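Local coordinates for TraM protein (Plasmid R64, PDB 3WZ3), which is probably an inner-membrane component of a type IVB secretion apparatus that serves plasmid conjugation, represented here by its periplasmic domain, at residues D9-G14 with W90-P95. Residues are numbered along the deposited sequence; the frame is centred on the assembly and turned at random.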
ATOM      1  N   ASP A   9      13.327  -4.338  -8.567  1.00  8.66           N
ATOM      2  CA  ASP A   9      13.209  -4.762  -7.184  1.00  8.33           C
ATOM      3  C   ASP A   9      12.277  -3.835  -6.407  1.00  6.67           C
ATOM      4  O   ASP A   9      11.435  -4.287  -5.616  1.00  6.94           O
ATOM      5  CB  ASP A   9      14.593  -4.768  -6.535  1.00  8.32           C
ATOM      6  CG  ASP A   9      15.522  -5.823  -7.135  1.00 15.12           C
ATOM      7  OD1 ASP A   9      15.049  -6.946  -7.422  1.00 17.66           O
ATOM      8  OD2 ASP A   9      16.725  -5.526  -7.315  1.00 15.90           O
ATOM      9  N   ALA A  10      12.438  -2.533  -6.626  1.00  6.08           N
ATOM     10  CA  ALA A  10      11.581  -1.569  -5.931  1.00  4.67           C
ATOM     11  C   ALA A  10      10.132  -1.683  -6.402  1.00  6.45           C
ATOM     12  O   ALA A  10       9.201  -1.619  -5.588  1.00  5.81           O
ATOM     13  CB  ALA A  10      12.132  -0.148  -6.069  1.00  5.64           C
HETATM   14  N   MSE A  11       9.922  -1.876  -7.701  1.00  5.71           N
HETATM   15  CA  MSE A  11       8.542  -2.014  -8.170  1.00  6.78           C
HETATM   16  C   MSE A  11       7.834  -3.206  -7.529  1.00  7.33           C
HETATM   17  O   MSE A  11       6.656  -3.107  -7.148  1.00  6.13           O
HETATM   18  CB  MSE A  11       8.471  -2.118  -9.692  1.00  9.25           C
HETATM   19  CG  MSE A  11       7.067  -1.830 -10.178  1.00  6.33           C
HETATM   20 SE   MSE A  11       6.964  -1.697 -12.098  1.00 24.40          SE
HETATM   21  CE  MSE A  11       7.363  -3.540 -12.505  1.00 24.98           C
ATOM     22  N   ALA A  12       8.545  -4.333  -7.431  1.00  6.48           N
ATOM     23  CA  ALA A  12       8.007  -5.530  -6.789  1.00  7.07           C
ATOM     24  C   ALA A  12       7.708  -5.286  -5.296  1.00  7.29           C
ATOM     25  O   ALA A  12       6.689  -5.733  -4.787  1.00  7.49           O
ATOM     26  CB  ALA A  12       8.976  -6.689  -6.953  1.00  8.25           C
ATOM     27  N   PHE A  13       8.586  -4.564  -4.600  1.00  5.18           N
ATOM     28  CA  PHE A  13       8.360  -4.227  -3.192  1.00  6.83           C
ATOM     29  C   PHE A  13       7.037  -3.463  -3.054  1.00  5.87           C
ATOM     30  O   PHE A  13       6.230  -3.749  -2.179  1.00  6.54           O
ATOM     31  CB  PHE A  13       9.537  -3.378  -2.698  1.00  5.82           C
ATOM     32  CG  PHE A  13       9.458  -2.986  -1.255  1.00  5.71           C
ATOM     33  CD1 PHE A  13      10.015  -3.800  -0.270  1.00  7.15           C
ATOM     34  CD2 PHE A  13       8.889  -1.781  -0.870  1.00  7.86           C
ATOM     35  CE1 PHE A  13       9.974  -3.433   1.057  1.00  8.09           C
ATOM     36  CE2 PHE A  13       8.841  -1.413   0.468  1.00  7.36           C
ATOM     37  CZ  PHE A  13       9.389  -2.251   1.440  1.00  7.58           C
ATOM     38  N   GLY A  14       6.797  -2.498  -3.937  1.00  5.11           N
ATOM     39  CA  GLY A  14       5.570  -1.726  -3.868  1.00  5.90           C
ATOM     40  C   GLY A  14       4.329  -2.527  -4.180  1.00  6.36           C
ATOM     41  O   GLY A  14       3.307  -2.371  -3.505  1.00  7.05           O
ATOM     42  N   TRP A  90      12.339   5.975  -5.586  1.00  4.96           N
ATOM     43  CA  TRP A  90      11.613   5.686  -6.811  1.00  4.52           C
ATOM     44  C   TRP A  90      10.146   6.022  -6.555  1.00  5.98           C
ATOM     45  O   TRP A  90       9.615   5.712  -5.478  1.00  6.08           O
ATOM     46  CB  TRP A  90      11.648   4.207  -7.170  1.00  4.94           C
ATOM     47  CG  TRP A  90      12.976   3.540  -7.274  1.00  3.86           C
ATOM     48  CD1 TRP A  90      13.678   3.276  -8.434  1.00  6.13           C
ATOM     49  CD2 TRP A  90      13.742   2.958  -6.208  1.00  5.44           C
ATOM     50  NE1 TRP A  90      14.836   2.579  -8.135  1.00  6.68           N
ATOM     51  CE2 TRP A  90      14.890   2.383  -6.778  1.00  5.87           C
ATOM     52  CE3 TRP A  90      13.572   2.880  -4.821  1.00  6.17           C
ATOM     53  CZ2 TRP A  90      15.844   1.727  -6.022  1.00  6.54           C
ATOM     54  CZ3 TRP A  90      14.536   2.229  -4.072  1.00  6.33           C
ATOM     55  CH2 TRP A  90      15.656   1.662  -4.678  1.00  7.77           C
ATOM     56  N   THR A  91       9.484   6.641  -7.525  1.00  4.15           N
ATOM     57  CA  THR A  91       8.039   6.875  -7.453  1.00  4.10           C
ATOM     58  C   THR A  91       7.345   6.050  -8.529  1.00  4.15           C
ATOM     59  O   THR A  91       7.658   6.172  -9.719  1.00  5.54           O
ATOM     60  CB  THR A  91       7.729   8.362  -7.640  1.00  5.15           C
ATOM     61  OG1 THR A  91       8.336   9.122  -6.584  1.00  7.22           O
ATOM     62  CG2 THR A  91       6.210   8.613  -7.663  1.00  7.16           C
ATOM     63  N   PHE A  92       6.389   5.223  -8.107  1.00  4.81           N
ATOM     64  CA  PHE A  92       5.637   4.340  -8.985  1.00  4.46           C
ATOM     65  C   PHE A  92       4.161   4.666  -8.924  1.00  4.53           C
ATOM     66  O   PHE A  92       3.665   5.176  -7.923  1.00  5.71           O
ATOM     67  CB  PHE A  92       5.784   2.867  -8.549  1.00  5.25           C
ATOM     68  CG  PHE A  92       7.186   2.320  -8.672  1.00  5.34           C
ATOM     69  CD1 PHE A  92       7.664   1.847  -9.883  1.00  6.10           C
ATOM     70  CD2 PHE A  92       8.016   2.280  -7.575  1.00  5.59           C
ATOM     71  CE1 PHE A  92       8.963   1.342  -9.986  1.00  9.40           C
ATOM     72  CE2 PHE A  92       9.294   1.783  -7.670  1.00  7.44           C
ATOM     73  CZ  PHE A  92       9.771   1.321  -8.878  1.00  7.39           C
ATOM     74  N   GLN A  93       3.433   4.305  -9.967  1.00  4.72           N
ATOM     75  CA  GLN A  93       1.975   4.306  -9.917  1.00  5.00           C
ATOM     76  C   GLN A  93       1.443   2.948 -10.327  1.00  4.54           C
ATOM     77  O   GLN A  93       1.952   2.337 -11.266  1.00  5.23           O
ATOM     78  CB  GLN A  93       1.393   5.413 -10.808  1.00  4.87           C
ATOM     79  CG  GLN A  93       1.473   6.809 -10.162  1.00  4.94           C
ATOM     80  CD  GLN A  93       0.910   7.895 -11.036  1.00  7.11           C
ATOM     81  OE1 GLN A  93       0.444   7.624 -12.140  1.00 12.14           O
ATOM     82  NE2 GLN A  93       0.983   9.137 -10.572  1.00  6.99           N
ATOM     83  N   TYR A  94       0.434   2.464  -9.601  1.00  5.03           N
ATOM     84  CA  TYR A  94      -0.180   1.165  -9.868  1.00  4.46           C
ATOM     85  C   TYR A  94      -1.696   1.288  -9.881  1.00  6.75           C
ATOM     86  O   TYR A  94      -2.259   1.872  -8.971  1.00  5.88           O
ATOM     87  CB  TYR A  94       0.137   0.171  -8.736  1.00  6.31           C
ATOM     88  CG  TYR A  94       1.584  -0.030  -8.356  1.00  5.53           C
ATOM     89  CD1 TYR A  94       2.207   0.857  -7.497  1.00  4.11           C
ATOM     90  CD2 TYR A  94       2.294  -1.165  -8.771  1.00  6.48           C
ATOM     91  CE1 TYR A  94       3.518   0.663  -7.084  1.00  5.61           C
ATOM     92  CE2 TYR A  94       3.601  -1.375  -8.351  1.00  6.75           C
ATOM     93  CZ  TYR A  94       4.197  -0.453  -7.521  1.00  4.93           C
ATOM     94  OH  TYR A  94       5.499  -0.646  -7.096  1.00  6.35           O
ATOM     95  N   PRO A  95      -2.363   0.680 -10.862  1.00  6.11           N
ATOM     96  CA  PRO A  95      -3.827   0.535 -10.766  1.00  5.93           C
ATOM     97  C   PRO A  95      -4.163  -0.422  -9.619  1.00  7.16           C
ATOM     98  O   PRO A  95      -3.457  -1.420  -9.457  1.00  8.36           O
ATOM     99  CB  PRO A  95      -4.215  -0.113 -12.109  1.00  9.75           C
ATOM    100  CG  PRO A  95      -2.978  -0.120 -12.962  1.00 10.28           C
ATOM    101  CD  PRO A  95      -1.804   0.019 -12.053  1.00  6.97           C
TER
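Met11, present as selenomethionine, lies across the side chains of Phe92 and Tyr94 on the neighbouring strand, and its long flexible chain suits a place between two rings. Its CB rests 3.5 Å from Phe92 CE1. CG, carried anti to the backbone N (chi1 -162°), keeps close to the same ring carbon and also comes within 3.7 Å of Tyr94 OH, so that one methylene group bridges the two aromatics. SE stands obliquely to the Phe92 ring, 5.1 Å from its centroid, in a Met-aromatic contact, and the bend at chi3 then turns CE away from the strand. At the root of the side chain, Met11 CA sits over one face of Phe92, displaced toward the rim, as a CH-pi contact. These residues join the N-terminal helix 7-22 to strand 88-101, an inner strand of the antiparallel sheet; helices laid against such a sheet are consistent with the NTF2-like clan to which this domain belongs. Over residues 9-14 and 90-95 the axes pass 9.4 Å apart at -51°, near the usual distance of a helix on a sheet; the helix residues that face the strand here include two small ones. Ala10 is one: its methyl is short enough to settle over the six-membered ring of Trp90, CB 3.6 Å from the ring centroid and 17° off the normal. Gly14 is another, bringing its bare CA to 3.4 Å from Tyr94 OH. Tyrosine suits this spot because its ring spans the gap while its hydroxyl supplies a donor: OH gives a 2.7 Å hydrogen bond to Met11 O, arriving in the carbonyl plane on a lone pair. Met11 O also receives a weak hydrogen bond from Ser15 OG. Next to the aromatic row in the sheet, Phe92 and Trp90 both touch Leu77 of strand 67-82.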